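Local coordinates for protein JamJ (Lyngbya majuscula, PDB 5DOZ) that is an NADPH-binding enoyl reductase domain of a polyketide synthase, probably acting in formation of a cyclopropane on a carrier-protein-bound acyl chain, at residues Ala142-Gly145 and Leu146-Ala150; Leu278-Phe281 and Asn282-Asn285. One frame throughout, in Å; residues are numbered along the deposited sequence.

Contact 1, in the C-terminal part of helix 136-149, and contact 2, on the short helix 277-283, have centres about 15 Å apart and meet directly: His144 NE2 of the first packs 3.8 Å from Glu280 CG of the second. Helix 287-293 lies against both, its Leu287 touching His144 as well as Glu280, and Phe275 likewise packs on both. Each contact has one side near the cofactor, since the side chain of His144 is about 7 Å, and that of Leu278 about 6 Å, from the bound NADPH. They differ in setting: contact 1 is largely buried, whereas contact 2 is a surface contact with a charged flank.

Contact 1. Residues Ala142-Gly145 and Leu146-Ala150; sequences AYHG and LYNLA
His144 and Asn148, one helical turn apart, are joined by a side-chain hydrogen bond from ND1 to OD1 of 3.0 Å. Along His144, CG lies anti to the backbone N (chi1 -171°), which turns the ring toward Asn148 and Leu149. CG and CE1 pass near Asn148 CB, while ND1 meets Asn148 OD1 on a lone pair in the carbonyl plane; ring and amide stand nearly perpendicular. On the next part of the ring, CD2 meets Leu149 CD1 at 3.9 Å, and NE2 lies close to Leu149 CG, which sits over one face. Tyr143 and Tyr147 run side by side in the same direction, nearly parallel at 24° but displaced, with little of one ring over the other. Tyr147 CB lies over the Tyr143 ring, 4.0 Å from its centroid, in a CH-pi contact. Toward the C-terminal part of the helix the turn widens to pi-type: Leu149 N bonds to His144 O at 2.9 Å and Ala150 N to Gly145 O at 3.0 Å, both i to i+5 links. Phe275 meets the His144 ring edge-to-face. With ND1 as donor, its bond and the hydrocarbon over one face would together limit rotation of the imidazole.

Contact 2. Residues Leu278-Phe281 and Asn282-Asn285; sequences LEEF and NRDN
Arg283 reaches back over one helical turn to two carboxylates, those of Glu279 and Glu280, and makes a salt-bridge network with both. Its NH2 makes the two short bonds, 2.8 Å to Glu279 OE2 and also 2.8 Å to Glu280 OE2. The two acids are met differently. Glu279 runs alongside the arginine, its plane 78° from the guanidinium, and OE2 is approached on its anti side while CG rests over a face of the guanidinium. Glu280 crosses obliquely, and its OE2 lies near the guanidinium plane, although NH2 comes to it from above the carboxylate plane. A weak bond of 3.5 Å from Arg283 NE to Glu280 OE1 adds to the grip. Glu279 is extended beyond CG, whereas Glu280 bends at chi2 (-52°), which brings both acids to the same nitrogen; the shared positive charge probably offsets the repulsion between them.

Among the backbone bonds, Asn282 N donates to Leu278 O at 3.0 Å and Asp284 N to Glu280 O at 3.1 Å, while Arg283 N to Glu279 O is weak. A CA-H...O contact from Phe281 to Asp284 O, 3.4 Å from CA to O, accompanies the turn.

Nonpolar contacts gather round Phe281, whose ring, with CG anti to the backbone N (chi1 167°), lies beside Asn285. Its CE1 sits against the backbone of Asn285, 3.5 Å from CA, and Tyr288 of the following helix stacks on the ring.

At Asp284 the backbone departs from the helix, and its OD1 accepts a hydrogen bond from Gln286 N. The arrangement is that of a junction between two consecutive helices: helix 277-283, which follows the last strand of the parallel, Rossmann-type cofactor-binding sheet, ends here, and an aspartate in the turn caps the start of helix 287-293.

Contact 1. Residues Ala142-Gly145 and Leu146-Ala150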
ATOM      1  N   ALA A 142       0.339   6.257  -2.195  1.00 22.80           N
ATOM      2  CA  ALA A 142       1.004   7.032  -3.240  1.00 23.41           C
ATOM      3  C   ALA A 142       0.496   8.464  -3.265  1.00 23.98           C
ATOM      4  O   ALA A 142       1.291   9.404  -3.318  1.00 24.12           O
ATOM      5  CB  ALA A 142       0.831   6.373  -4.600  1.00 23.45           C
ATOM      6  N   TYR A 143      -0.825   8.632  -3.198  1.00 24.53           N
ATOM      7  CA  TYR A 143      -1.414   9.964  -3.200  1.00 25.10           C
ATOM      8  C   TYR A 143      -0.957  10.776  -1.997  1.00 25.50           C
ATOM      9  O   TYR A 143      -0.476  11.902  -2.160  1.00 26.30           O
ATOM     10  CB  TYR A 143      -2.950   9.934  -3.268  1.00 25.35           C
ATOM     11  CG  TYR A 143      -3.550  11.329  -3.344  1.00 26.00           C
ATOM     12  CD1 TYR A 143      -3.716  12.107  -2.186  1.00 26.21           C
ATOM     13  CD2 TYR A 143      -3.922  11.886  -4.568  1.00 26.33           C
ATOM     14  CE1 TYR A 143      -4.245  13.392  -2.251  1.00 26.60           C
ATOM     15  CE2 TYR A 143      -4.457  13.173  -4.639  1.00 26.93           C
ATOM     16  CZ  TYR A 143      -4.614  13.918  -3.479  1.00 26.91           C
ATOM     17  OH  TYR A 143      -5.137  15.191  -3.537  1.00 27.73           O
ATOM     18  N   HIS A 144      -1.110  10.215  -0.796  1.00 25.23           N
ATOM     19  CA  HIS A 144      -0.743  10.939   0.422  1.00 25.33           C
ATOM     20  C   HIS A 144       0.728  11.365   0.401  1.00 25.61           C
ATOM     21  O   HIS A 144       1.045  12.535   0.638  1.00 25.93           O
ATOM     22  CB  HIS A 144      -1.057  10.126   1.678  1.00 24.86           C
ATOM     23  CG  HIS A 144      -0.902  10.903   2.950  1.00 25.02           C
ATOM     24  ND1 HIS A 144      -1.733  11.949   3.289  1.00 25.12           N
ATOM     25  CD2 HIS A 144      -0.019  10.781   3.970  1.00 24.98           C
ATOM     26  CE1 HIS A 144      -1.362  12.444   4.456  1.00 25.24           C
ATOM     27  NE2 HIS A 144      -0.323  11.752   4.891  1.00 25.11           N
ATOM     28  N   GLY A 145       1.612  10.416   0.108  1.00 25.49           N
ATOM     29  CA  GLY A 145       3.045  10.682   0.044  1.00 26.01           C
ATOM     30  C   GLY A 145       3.414  11.754  -0.967  1.00 26.41           C
ATOM     31  O   GLY A 145       4.020  12.763  -0.609  1.00 26.60           O
ATOM     32  N   LEU A 146       3.026  11.536  -2.220  1.00 26.87           N
ATOM     33  CA  LEU A 146       3.371  12.433  -3.328  1.00 28.13           C
ATOM     34  C   LEU A 146       2.672  13.795  -3.310  1.00 29.20           C
ATOM     35  O   LEU A 146       3.322  14.819  -3.519  1.00 29.49           O
ATOM     36  CB  LEU A 146       3.109  11.757  -4.674  1.00 27.95           C
ATOM     37  CG  LEU A 146       3.948  10.541  -5.068  1.00 27.90           C
ATOM     38  CD1 LEU A 146       3.334   9.880  -6.294  1.00 27.66           C
ATOM     39  CD2 LEU A 146       5.399  10.938  -5.317  1.00 28.00           C
ATOM     40  N   TYR A 147       1.358  13.799  -3.081  1.00 30.47           N
ATOM     41  CA  TYR A 147       0.562  15.030  -3.165  1.00 32.04           C
ATOM     42  C   TYR A 147       0.341  15.713  -1.816  1.00 32.45           C
ATOM     43  O   TYR A 147       0.663  16.890  -1.661  1.00 33.34           O
ATOM     44  CB  TYR A 147      -0.783  14.774  -3.854  1.00 32.70           C
ATOM     45  CG  TYR A 147      -1.519  16.036  -4.269  1.00 34.23           C
ATOM     46  CD1 TYR A 147      -2.289  16.756  -3.353  1.00 34.41           C
ATOM     47  CD2 TYR A 147      -1.443  16.513  -5.585  1.00 34.92           C
ATOM     48  CE1 TYR A 147      -2.963  17.911  -3.731  1.00 35.76           C
ATOM     49  CE2 TYR A 147      -2.117  17.663  -5.971  1.00 35.95           C
ATOM     50  CZ  TYR A 147      -2.874  18.356  -5.041  1.00 36.26           C
ATOM     51  OH  TYR A 147      -3.542  19.499  -5.421  1.00 38.23           O
ATOM     52  N   ASN A 148      -0.234  14.993  -0.853  1.00 32.44           N
ATOM     53  CA  ASN A 148      -0.513  15.573   0.467  1.00 32.84           C
ATOM     54  C   ASN A 148       0.731  16.060   1.200  1.00 33.11           C
ATOM     55  O   ASN A 148       0.710  17.121   1.822  1.00 33.53           O
ATOM     56  CB  ASN A 148      -1.283  14.589   1.354  1.00 32.34           C
ATOM     57  CG  ASN A 148      -2.779  14.611   1.100  1.00 32.45           C
ATOM     58  OD1 ASN A 148      -3.512  13.750   1.589  1.00 32.20           O
ATOM     59  ND2 ASN A 148      -3.239  15.593   0.337  1.00 32.54           N
ATOM     60  N   LEU A 149       1.808  15.281   1.128  1.00 32.95           N
ATOM     61  CA  LEU A 149       3.041  15.623   1.825  1.00 33.04           C
ATOM     62  C   LEU A 149       4.017  16.371   0.916  1.00 33.63           C
ATOM     63  O   LEU A 149       4.260  17.563   1.120  1.00 34.23           O
ATOM     64  CB  LEU A 149       3.679  14.378   2.468  1.00 32.32           C
ATOM     65  CG  LEU A 149       2.850  13.640   3.538  1.00 32.03           C
ATOM     66  CD1 LEU A 149       3.558  12.379   4.016  1.00 31.51           C
ATOM     67  CD2 LEU A 149       2.487  14.527   4.726  1.00 31.86           C
ATOM     68  N   ALA A 150       4.537  15.684  -0.102  1.00 33.72           N
ATOM     69  CA  ALA A 150       5.562  16.240  -0.995  1.00 34.18           C
ATOM     70  C   ALA A 150       5.060  17.315  -1.962  1.00 35.06           C
ATOM     71  O   ALA A 150       5.865  18.075  -2.512  1.00 35.36           O
ATOM     72  CB  ALA A 150       6.253  15.126  -1.770  1.00 33.99           C
TER

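Contact 2. Residues Leu278-Phe281 and Asn282-Asn285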
ATOM      1  N   LEU A 278      -2.014   4.278   8.026  1.00 26.54           N
ATOM      2  CA  LEU A 278      -3.039   3.962   9.028  1.00 27.56           C
ATOM      3  C   LEU A 278      -2.834   4.759  10.315  1.00 29.17           C
ATOM      4  O   LEU A 278      -3.797   5.047  11.031  1.00 30.20           O
ATOM      5  CB  LEU A 278      -3.121   2.454   9.325  1.00 26.95           C
ATOM      6  CG  LEU A 278      -3.046   1.378   8.224  1.00 26.61           C
ATOM      7  CD1 LEU A 278      -3.797   0.128   8.667  1.00 26.29           C
ATOM      8  CD2 LEU A 278      -3.531   1.828   6.848  1.00 26.14           C
ATOM      9  N   GLU A 279      -1.581   5.114  10.593  1.00 30.21           N
ATOM     10  CA  GLU A 279      -1.234   6.030  11.679  1.00 32.14           C
ATOM     11  C   GLU A 279      -1.791   7.430  11.390  1.00 32.47           C
ATOM     12  O   GLU A 279      -2.259   8.114  12.302  1.00 32.83           O
ATOM     13  CB  GLU A 279       0.290   6.050  11.883  1.00 33.52           C
ATOM     14  CG  GLU A 279       0.854   7.124  12.801  1.00 36.18           C
ATOM     15  CD  GLU A 279       2.383   7.130  12.841  1.00 38.36           C
ATOM     16  OE1 GLU A 279       3.004   6.047  12.755  1.00 39.08           O
ATOM     17  OE2 GLU A 279       2.977   8.224  12.965  1.00 39.92           O
ATOM     18  N   GLU A 280      -1.754   7.838  10.119  1.00 32.34           N
ATOM     19  CA  GLU A 280      -2.325   9.122   9.688  1.00 32.41           C
ATOM     20  C   GLU A 280      -3.855   9.160   9.775  1.00 32.12           C
ATOM     21  O   GLU A 280      -4.443  10.207  10.060  1.00 32.53           O
ATOM     22  CB  GLU A 280      -1.854   9.492   8.274  1.00 32.48           C
ATOM     23  CG  GLU A 280      -0.351   9.722   8.139  1.00 33.15           C
ATOM     24  CD  GLU A 280       0.209  10.708   9.159  1.00 34.29           C
ATOM     25  OE1 GLU A 280      -0.528  11.608   9.618  1.00 34.84           O
ATOM     26  OE2 GLU A 280       1.401  10.588   9.501  1.00 34.86           O
ATOM     27  N   PHE A 281      -4.495   8.020   9.525  1.00 31.30           N
ATOM     28  CA  PHE A 281      -5.938   7.898   9.713  1.00 31.28           C
ATOM     29  C   PHE A 281      -6.305   7.944  11.202  1.00 32.41           C
ATOM     30  O   PHE A 281      -7.329   8.519  11.571  1.00 32.68           O
ATOM     31  CB  PHE A 281      -6.472   6.632   9.038  1.00 30.15           C
ATOM     32  CG  PHE A 281      -7.870   6.268   9.447  1.00 29.90           C
ATOM     33  CD1 PHE A 281      -8.966   6.900   8.871  1.00 29.77           C
ATOM     34  CD2 PHE A 281      -8.092   5.288  10.409  1.00 29.90           C
ATOM     35  CE1 PHE A 281     -10.256   6.561   9.251  1.00 29.75           C
ATOM     36  CE2 PHE A 281      -9.379   4.952  10.796  1.00 29.81           C
ATOM     37  CZ  PHE A 281     -10.462   5.591  10.216  1.00 29.58           C
ATOM     38  N   ASN A 282      -5.463   7.344  12.044  1.00 33.40           N
ATOM     39  CA  ASN A 282      -5.592   7.442  13.504  1.00 34.84           C
ATOM     40  C   ASN A 282      -5.715   8.875  14.013  1.00 36.24           C
ATOM     41  O   ASN A 282      -6.492   9.148  14.931  1.00 36.72           O
ATOM     42  CB  ASN A 282      -4.399   6.776  14.198  1.00 35.19           C
ATOM     43  CG  ASN A 282      -4.736   5.422  14.784  1.00 35.63           C
ATOM     44  OD1 ASN A 282      -5.815   5.223  15.348  1.00 36.17           O
ATOM     45  ND2 ASN A 282      -3.798   4.481  14.671  1.00 35.09           N
ATOM     46  N   ARG A 283      -4.933   9.778  13.424  1.00 36.81           N
ATOM     47  CA  ARG A 283      -4.959  11.192  13.793  1.00 38.12           C
ATOM     48  C   ARG A 283      -6.108  11.958  13.133  1.00 37.96           C
ATOM     49  O   ARG A 283      -6.665  12.877  13.731  1.00 39.02           O
ATOM     50  CB  ARG A 283      -3.618  11.859  13.472  1.00 38.72           C
ATOM     51  CG  ARG A 283      -2.506  11.484  14.442  1.00 40.59           C
ATOM     52  CD  ARG A 283      -1.221  12.251  14.153  1.00 41.64           C
ATOM     53  NE  ARG A 283      -0.427  11.623  13.100  1.00 41.61           N
ATOM     54  CZ  ARG A 283       0.708  10.956  13.303  1.00 42.89           C
ATOM     55  NH1 ARG A 283       1.206  10.821  14.530  1.00 43.61           N
ATOM     56  NH2 ARG A 283       1.355  10.423  12.271  1.00 42.23           N
ATOM     57  N   ASP A 284      -6.454  11.575  11.906  1.00 37.21           N
ATOM     58  CA  ASP A 284      -7.535  12.210  11.155  1.00 36.85           C
ATOM     59  C   ASP A 284      -8.410  11.132  10.510  1.00 35.72           C
ATOM     60  O   ASP A 284      -8.038  10.550   9.488  1.00 34.54           O
ATOM     61  CB  ASP A 284      -6.961  13.173  10.099  1.00 37.34           C
ATOM     62  CG  ASP A 284      -8.029  13.754   9.170  1.00 38.10           C
ATOM     63  OD1 ASP A 284      -9.236  13.687   9.497  1.00 37.93           O
ATOM     64  OD2 ASP A 284      -7.655  14.281   8.097  1.00 38.83           O
ATOM     65  N   ASN A 285      -9.566  10.868  11.116  1.00 35.18           N
ATOM     66  CA  ASN A 285     -10.456   9.804  10.646  1.00 34.32           C
ATOM     67  C   ASN A 285     -11.168  10.151   9.333  1.00 33.78           C
ATOM     68  O   ASN A 285     -11.891   9.319   8.774  1.00 33.02           O
ATOM     69  CB  ASN A 285     -11.476   9.397  11.725  1.00 35.05           C
ATOM     70  CG  ASN A 285     -10.832   8.834  12.990  1.00 35.90           C
ATOM     71  OD1 ASN A 285      -9.671   8.409  12.995  1.00 35.85           O
ATOM     72  ND2 ASN A 285     -11.602   8.817  14.077  1.00 36.32           N
TER